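Local coordinates for N-acetylmuramoyl-L-alanine amidase domain-containing protein SAOUHSC_02979 (Staphylococcus aureus, PDB 5T1Q) that probably hydrolyses amide bonds of the bacterial cell wall as a secreted amidase, represented here by its C-terminal part with glucosaminidase-family and CHAP domains, at residues K204-T209 / D220-S225; M246-P249 / C253-Y256. One frame throughout, in Å; residues are numbered along the deposited sequence.

Interaction 1: residues K204-T209 / D220-S225; sequences KHYQLT and DKYERS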
ATOM      1  N   LYS A 204      -0.307  -1.447 -16.089  1.00 35.89           N
ATOM      2  CA  LYS A 204      -0.476  -0.414 -17.085  1.00 39.54           C
ATOM      3  C   LYS A 204       0.604   0.668 -17.009  1.00 38.48           C
ATOM      4  O   LYS A 204       1.316   0.908 -17.976  1.00 40.46           O
ATOM      5  CB  LYS A 204      -1.856   0.231 -16.932  1.00 41.94           C
ATOM      6  CG  LYS A 204      -2.149   1.343 -17.923  1.00 45.66           C
ATOM      7  CD  LYS A 204      -3.558   1.871 -17.715  1.00 48.87           C
ATOM      8  CE  LYS A 204      -3.841   3.053 -18.626  1.00 51.95           C
ATOM      9  NZ  LYS A 204      -5.176   3.652 -18.337  1.00 54.07           N
ATOM     10  N   HIS A 205       0.736   1.286 -15.845  1.00 35.84           N
ATOM     11  CA  HIS A 205       1.654   2.390 -15.664  1.00 35.01           C
ATOM     12  C   HIS A 205       3.128   2.000 -15.835  1.00 35.56           C
ATOM     13  O   HIS A 205       3.888   2.732 -16.464  1.00 35.03           O
ATOM     14  CB  HIS A 205       1.420   3.053 -14.300  1.00 34.01           C
ATOM     15  CG  HIS A 205       2.232   4.286 -14.092  1.00 34.16           C
ATOM     16  ND1 HIS A 205       3.337   4.319 -13.268  1.00 34.15           N
ATOM     17  CD2 HIS A 205       2.134   5.517 -14.643  1.00 34.89           C
ATOM     18  CE1 HIS A 205       3.873   5.526 -13.306  1.00 34.44           C
ATOM     19  NE2 HIS A 205       3.163   6.273 -14.132  1.00 35.21           N
ATOM     20  N   TYR A 206       3.532   0.857 -15.289  1.00 33.76           N
ATOM     21  CA  TYR A 206       4.924   0.436 -15.424  1.00 34.55           C
ATOM     22  C   TYR A 206       5.215  -0.376 -16.700  1.00 35.68           C
ATOM     23  O   TYR A 206       6.330  -0.862 -16.871  1.00 36.39           O
ATOM     24  CB  TYR A 206       5.416  -0.248 -14.145  1.00 33.92           C
ATOM     25  CG  TYR A 206       5.523   0.736 -12.994  1.00 33.78           C
ATOM     26  CD1 TYR A 206       6.560   1.656 -12.950  1.00 34.57           C
ATOM     27  CD2 TYR A 206       4.582   0.760 -11.959  1.00 33.44           C
ATOM     28  CE1 TYR A 206       6.667   2.571 -11.914  1.00 34.47           C
ATOM     29  CE2 TYR A 206       4.684   1.670 -10.912  1.00 33.02           C
ATOM     30  CZ  TYR A 206       5.733   2.578 -10.900  1.00 33.50           C
ATOM     31  OH  TYR A 206       5.868   3.496  -9.881  1.00 33.32           O
ATOM     32  N   GLN A 207       4.221  -0.471 -17.591  1.00 36.01           N
ATOM     33  CA  GLN A 207       4.349  -1.137 -18.888  1.00 37.41           C
ATOM     34  C   GLN A 207       4.936  -2.541 -18.750  1.00 37.46           C
ATOM     35  O   GLN A 207       5.865  -2.933 -19.480  1.00 36.58           O
ATOM     36  CB  GLN A 207       5.209  -0.289 -19.830  1.00 40.46           C
ATOM     37  CG  GLN A 207       4.682   1.111 -20.107  1.00 42.45           C
ATOM     38  CD  GLN A 207       3.430   1.160 -20.980  1.00 44.27           C
ATOM     39  OE1 GLN A 207       3.188   0.289 -21.808  1.00 46.42           O
ATOM     40  NE2 GLN A 207       2.652   2.217 -20.817  1.00 45.90           N
ATOM     41  N   LEU A 208       4.366  -3.308 -17.824  1.00 36.20           N
ATOM     42  CA  LEU A 208       4.878  -4.628 -17.527  1.00 35.92           C
ATOM     43  C   LEU A 208       4.572  -5.714 -18.575  1.00 38.10           C
ATOM     44  O   LEU A 208       5.170  -6.799 -18.510  1.00 39.01           O
ATOM     45  CB  LEU A 208       4.409  -5.062 -16.138  1.00 34.67           C
ATOM     46  CG  LEU A 208       4.734  -4.103 -14.984  1.00 33.70           C
ATOM     47  CD1 LEU A 208       4.215  -4.669 -13.664  1.00 32.40           C
ATOM     48  CD2 LEU A 208       6.229  -3.824 -14.893  1.00 34.29           C
ATOM     49  N   THR A 209       3.666  -5.459 -19.524  1.00 38.46           N
ATOM     50  CA  THR A 209       3.390  -6.449 -20.577  1.00 39.70           C
ATOM     51  C   THR A 209       4.601  -6.639 -21.494  1.00 40.56           C
ATOM     52  O   THR A 209       4.738  -7.672 -22.144  1.00 41.40           O
ATOM     53  CB  THR A 209       2.190  -6.066 -21.462  1.00 41.13           C
ATOM     54  OG1 THR A 209       2.408  -4.766 -22.028  1.00 43.32           O
ATOM     55  CG2 THR A 209       0.903  -6.067 -20.655  1.00 40.89           C
ATOM     56  N   ASP A 220      17.828  -1.124 -20.649  1.00 61.17           N
ATOM     57  CA  ASP A 220      18.357   0.249 -20.720  1.00 63.87           C
ATOM     58  C   ASP A 220      17.341   1.233 -21.336  1.00 63.03           C
ATOM     59  O   ASP A 220      17.457   2.442 -21.120  1.00 62.70           O
ATOM     60  CB  ASP A 220      19.700   0.302 -21.462  1.00 68.42           C
ATOM     61  CG  ASP A 220      20.815  -0.431 -20.711  1.00 70.83           C
ATOM     62  OD1 ASP A 220      20.517  -1.187 -19.758  1.00 70.88           O
ATOM     63  OD2 ASP A 220      21.993  -0.260 -21.085  1.00 75.79           O
ATOM     64  N   LYS A 221      16.364   0.716 -22.093  1.00 62.27           N
ATOM     65  CA  LYS A 221      15.289   1.548 -22.666  1.00 62.70           C
ATOM     66  C   LYS A 221      13.945   1.353 -21.934  1.00 59.09           C
ATOM     67  O   LYS A 221      12.887   1.759 -22.437  1.00 57.56           O
ATOM     68  CB  LYS A 221      15.109   1.294 -24.174  1.00 66.54           C
ATOM     69  CG  LYS A 221      14.618  -0.095 -24.570  1.00 68.04           C
ATOM     70  CD  LYS A 221      14.107  -0.139 -26.013  1.00 70.96           C
ATOM     71  CE  LYS A 221      15.150   0.266 -27.051  1.00 75.17           C
ATOM     72  NZ  LYS A 221      16.331  -0.646 -27.076  1.00 77.55           N
ATOM     73  N   TYR A 222      13.987   0.749 -20.747  1.00 55.74           N
ATOM     74  CA  TYR A 222      12.764   0.512 -19.986  1.00 53.19           C
ATOM     75  C   TYR A 222      12.142   1.803 -19.452  1.00 52.14           C
ATOM     76  O   TYR A 222      10.957   2.050 -19.657  1.00 49.65           O
ATOM     77  CB  TYR A 222      13.007  -0.456 -18.825  1.00 50.86           C
ATOM     78  CG  TYR A 222      11.824  -0.533 -17.896  1.00 47.65           C
ATOM     79  CD1 TYR A 222      10.601  -1.039 -18.334  1.00 46.21           C
ATOM     80  CD2 TYR A 222      11.915  -0.083 -16.582  1.00 45.87           C
ATOM     81  CE1 TYR A 222       9.504  -1.091 -17.489  1.00 43.49           C
ATOM     82  CE2 TYR A 222      10.830  -0.143 -15.733  1.00 44.10           C
ATOM     83  CZ  TYR A 222       9.628  -0.649 -16.190  1.00 42.89           C
ATOM     84  OH  TYR A 222       8.560  -0.697 -15.334  1.00 40.64           O
ATOM     85  N   GLU A 223      12.934   2.622 -18.770  1.00 54.29           N
ATOM     86  CA  GLU A 223      12.401   3.867 -18.210  1.00 55.24           C
ATOM     87  C   GLU A 223      11.819   4.798 -19.274  1.00 55.24           C
ATOM     88  O   GLU A 223      10.914   5.574 -18.993  1.00 54.69           O
ATOM     89  CB  GLU A 223      13.435   4.580 -17.339  1.00 57.98           C
ATOM     90  CG  GLU A 223      13.796   3.784 -16.089  1.00 59.18           C
ATOM     91  CD  GLU A 223      14.537   4.593 -15.035  1.00 62.23           C
ATOM     92  OE1 GLU A 223      14.446   5.842 -15.045  1.00 66.12           O
ATOM     93  OE2 GLU A 223      15.187   3.971 -14.166  1.00 64.07           O
ATOM     94  N   ARG A 224      12.304   4.669 -20.501  1.00 63.41           N
ATOM     95  CA  ARG A 224      11.815   5.471 -21.622  1.00 63.98           C
ATOM     96  C   ARG A 224      10.352   5.144 -21.974  1.00 61.45           C
ATOM     97  O   ARG A 224       9.635   6.000 -22.495  1.00 61.35           O
ATOM     98  CB  ARG A 224      12.696   5.219 -22.852  1.00 67.47           C
ATOM     99  CG  ARG A 224      12.750   6.354 -23.857  1.00 69.80           C
ATOM    100  CD  ARG A 224      13.661   5.959 -25.012  1.00 74.56           C
ATOM    101  NE  ARG A 224      14.484   7.068 -25.502  1.00 77.60           N
ATOM    102  CZ  ARG A 224      15.590   7.515 -24.894  1.00 79.63           C
ATOM    103  NH1 ARG A 224      16.289   8.516 -25.429  1.00 80.95           N
ATOM    104  NH2 ARG A 224      16.003   6.981 -23.738  1.00 79.34           N
ATOM    105  N   SER A 225       9.919   3.914 -21.680  1.00 59.21           N
ATOM    106  CA  SER A 225       8.556   3.453 -22.009  1.00 57.21           C
ATOM    107  C   SER A 225       7.473   3.872 -21.015  1.00 54.55           C
ATOM    108  O   SER A 225       6.294   3.884 -21.366  1.00 52.59           O
ATOM    109  CB  SER A 225       8.538   1.928 -22.129  1.00 57.75           C
ATOM    110  OG  SER A 225       8.874   1.326 -20.892  1.00 56.34           O
TER
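The phenol of Y222 gives its hydrogen to the backbone carbonyl of Y206, with OH of Y222 and O of Y206 2.7 Å apart. The hydroxyl lies in the carbonyl plane on a lone pair, at a C=O...O angle of 130°, and O of Y206 in turn sits at the edge of the Y222 ring, near its plane, 3.2 Å from CE1 of Y222. Y222 turns its CG anti to the backbone N (chi1 170°), which carries the ring across from the short, weakly bonded helix at about 222-225. Tyrosine suits the task because its ring is long enough to span the gap and apolar enough to be buried: V64 of helix 58-78 packs on it, while OH of Y222 also rests 3.4 Å from CB of Y206 and 3.9 Å from CD2 of L208.

The accepting carbonyl lies just where helix 195-205 ends. Q207, with positive phi, is the C-prime residue of a Schellman motif, in which Q207 N bonds to K204 O. Beside this turn a second, looser patch forms, in which the methylene CG of Q207 lies 3.4 Å from the carbonyl O of S225 and CB of Q207 faces S225 OG at 4.1 Å. Q207 meets its neighbour with the aliphatic part of its chain, which bends at chi2. The small S225 admits that approach while its OG turns back to the O of Y222, an oxygen that also accepts from S225 N; Q210 NE2 is a further partner of OG.

One short, in-plane hydrogen bond is thus the polar link of an otherwise van der Waals contact. The hydroxyl satisfies a carbonyl at a helix C-terminus, where oxygens lack the usual i+4 partner and the helix dipole would probably favour a donor.

Interaction 2: residues M246-P249 / C253-Y256; sequences MPYP and CTWY
W255 and Y248 meet backbone to side chain as much as side chain to side chain, their CB atoms 4.0 Å apart. W255 holds CG anti to its backbone N (chi1 174°), which lays the indole alongside residues 246-249. There the carbonyl of Y248 approaches the indole edge near the ring plane, with O of Y248 3.5 Å from CD1 of W255, and O of P249 lies 3.3 Å from CB of W255. Tryptophan suits the place because its CB and the CD1 edge of the indole pack against two backbone carbonyls, with no hydrogen bond between the segments. The ring of H250, in the short link between the two segments, meets the indole as well, and L36 packs on it too. In one of the two conformers deposited for selenomethionine M246, the selenium lies obliquely by the five-membered ring of W255; this Met-aromatic contact is provisional because the residue is disordered.

Y248 lies against the first turn of the helix. Its CB is 3.5 Å from OG1 of T254, and its ring, crossing the threonine side chain at about a right angle, has CD1 of Y248 3.7 Å from T254 CB. A beta-branched threonine fills this spot with carbon, while its hydroxyl is bonded to the carbonyl of Q20. Tyrosine serves equally well at both ends: the ring packs here and near W278, and the buried OH is held by S269 O and L272 N.

C253 and Y256 point away from the loop, C253 onto H314 and V315 of strand 314-321. A cysteine at the start of a helix that packs on the sheet is characteristic of the papain-like CHAP fold, and C253, H314 and E331 have a geometry consistent with a Cys-His-Glu triad.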
HETATM    1  N   MSE A 246      11.115   5.306   8.827  0.50 44.47           N
HETATM    2  CA  MSE A 246       9.742   4.865   9.060  0.50 40.52           C
HETATM    3  C   MSE A 246       9.324   5.111  10.485  0.50 37.50           C
HETATM    4  O   MSE A 246       9.299   4.187  11.287  0.50 36.84           O
HETATM    5  CB  MSE A 246       9.747   3.368   8.775  0.50 40.54           C
HETATM    6  CG  MSE A 246       8.337   2.818   8.612  0.50 39.33           C
HETATM    7 SE   MSE A 246       7.561   3.415   6.905  0.50 37.83          SE
HETATM    8  CE  MSE A 246       9.192   3.469   5.802  0.50 39.86           C
ATOM      9  N   PRO A 247       8.991   6.352  10.823  1.00 34.92           N
ATOM     10  CA  PRO A 247       8.587   6.672  12.204  1.00 32.51           C
ATOM     11  C   PRO A 247       7.185   6.152  12.595  1.00 28.43           C
ATOM     12  O   PRO A 247       6.927   5.963  13.773  1.00 27.29           O
ATOM     13  CB  PRO A 247       8.666   8.204  12.246  1.00 32.79           C
ATOM     14  CG  PRO A 247       8.402   8.623  10.852  1.00 33.11           C
ATOM     15  CD  PRO A 247       8.876   7.525   9.938  1.00 33.78           C
ATOM     16  N   TYR A 248       6.316   5.918  11.611  1.00 25.35           N
ATOM     17  CA  TYR A 248       4.963   5.378  11.844  1.00 23.91           C
ATOM     18  C   TYR A 248       4.722   4.198  10.873  1.00 24.12           C
ATOM     19  O   TYR A 248       5.318   4.161   9.797  1.00 24.20           O
ATOM     20  CB  TYR A 248       3.891   6.480  11.652  1.00 22.19           C
ATOM     21  CG  TYR A 248       4.085   7.674  12.572  1.00 21.16           C
ATOM     22  CD1 TYR A 248       3.631   7.641  13.886  1.00 20.61           C
ATOM     23  CD2 TYR A 248       4.770   8.819  12.143  1.00 20.93           C
ATOM     24  CE1 TYR A 248       3.834   8.704  14.745  1.00 20.43           C
ATOM     25  CE2 TYR A 248       4.975   9.904  13.003  1.00 20.43           C
ATOM     26  CZ  TYR A 248       4.504   9.835  14.293  1.00 20.51           C
ATOM     27  OH  TYR A 248       4.695  10.876  15.159  1.00 20.84           O
ATOM     28  N   PRO A 249       3.867   3.221  11.254  1.00 24.37           N
ATOM     29  CA  PRO A 249       3.598   2.067  10.374  1.00 24.46           C
ATOM     30  C   PRO A 249       3.170   2.495   8.973  1.00 23.98           C
ATOM     31  O   PRO A 249       2.246   3.286   8.814  1.00 22.62           O
ATOM     32  CB  PRO A 249       2.461   1.343  11.087  1.00 24.60           C
ATOM     33  CG  PRO A 249       2.646   1.683  12.521  1.00 24.54           C
ATOM     34  CD  PRO A 249       3.152   3.089  12.542  1.00 24.07           C
ATOM     35  N   CYS A 253      -2.652   6.523   8.725  1.00 20.12           N
ATOM     36  CA  CYS A 253      -2.933   7.963   8.656  1.00 19.54           C
ATOM     37  C   CYS A 253      -1.786   8.807   9.182  1.00 18.65           C
ATOM     38  O   CYS A 253      -1.506   9.860   8.658  1.00 17.76           O
ATOM     39  CB  CYS A 253      -4.228   8.325   9.371  1.00 19.84           C
ATOM     40  SG  CYS A 253      -4.292   7.933  11.134  1.00 21.66           S
ATOM     41  N   THR A 254      -1.140   8.301  10.226  1.00 18.36           N
ATOM     42  CA  THR A 254      -0.004   8.940  10.870  1.00 18.03           C
ATOM     43  C   THR A 254       1.176   8.997   9.908  1.00 18.47           C
ATOM     44  O   THR A 254       1.757  10.054   9.685  1.00 18.43           O
ATOM     45  CB  THR A 254       0.388   8.142  12.123  1.00 17.95           C
ATOM     46  OG1 THR A 254       0.406   6.760  11.789  1.00 17.93           O
ATOM     47  CG2 THR A 254      -0.630   8.321  13.218  1.00 17.77           C
ATOM     48  N   TRP A 255       1.510   7.857   9.321  1.00 19.14           N
ATOM     49  CA  TRP A 255       2.583   7.794   8.325  1.00 20.06           C
ATOM     50  C   TRP A 255       2.320   8.735   7.145  1.00 19.06           C
ATOM     51  O   TRP A 255       3.229   9.378   6.637  1.00 19.28           O
ATOM     52  CB  TRP A 255       2.740   6.349   7.806  1.00 21.49           C
ATOM     53  CG  TRP A 255       3.717   6.205   6.679  1.00 22.98           C
ATOM     54  CD1 TRP A 255       5.039   5.893   6.772  1.00 24.40           C
ATOM     55  CD2 TRP A 255       3.443   6.379   5.283  1.00 23.52           C
ATOM     56  NE1 TRP A 255       5.604   5.855   5.515  1.00 25.35           N
ATOM     57  CE2 TRP A 255       4.643   6.152   4.588  1.00 24.87           C
ATOM     58  CE3 TRP A 255       2.298   6.703   4.560  1.00 23.54           C
ATOM     59  CZ2 TRP A 255       4.735   6.245   3.196  1.00 26.04           C
ATOM     60  CZ3 TRP A 255       2.390   6.794   3.166  1.00 24.56           C
ATOM     61  CH2 TRP A 255       3.597   6.563   2.507  1.00 24.87           C
ATOM     62  N   TYR A 256       1.078   8.803   6.698  1.00 18.09           N
ATOM     63  CA  TYR A 256       0.764   9.630   5.534  1.00 17.83           C
ATOM     64  C   TYR A 256       1.024  11.103   5.821  1.00 17.29           C
ATOM     65  O   TYR A 256       1.656  11.781   5.012  1.00 17.17           O
ATOM     66  CB  TYR A 256      -0.683   9.402   5.021  1.00 17.24           C
ATOM     67  CG  TYR A 256      -1.031  10.377   3.933  1.00 17.49           C
ATOM     68  CD1 TYR A 256      -0.643  10.143   2.608  1.00 17.77           C
ATOM     69  CD2 TYR A 256      -1.704  11.575   4.228  1.00 17.01           C
ATOM     70  CE1 TYR A 256      -0.931  11.056   1.617  1.00 18.05           C
ATOM     71  CE2 TYR A 256      -1.975  12.506   3.240  1.00 17.04           C
ATOM     72  CZ  TYR A 256      -1.594  12.241   1.939  1.00 17.57           C
ATOM     73  OH  TYR A 256      -1.869  13.149   0.961  1.00 17.65           O
TER

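Overall arrangement
The two contacts lie in series along the chain and on opposite sides of its centre, their own centres about 30 Å apart and their nearest atoms about 13 Å, so they do not touch. Interaction 1 brings the end of helix 195-205, in the glucosaminidase-family part, against the short helix 222-225. The next helix, 253-262, belongs to interaction 2 in the CHAP part. Only interaction 2 adjoins the probable active site: it holds C253 of the putative triad, and the T254 side chain is about 12 Å from a bound sodium ion. Interaction 1 is structural packing, centred about 21 Å from the middle of the chain against 12 Å for interaction 2.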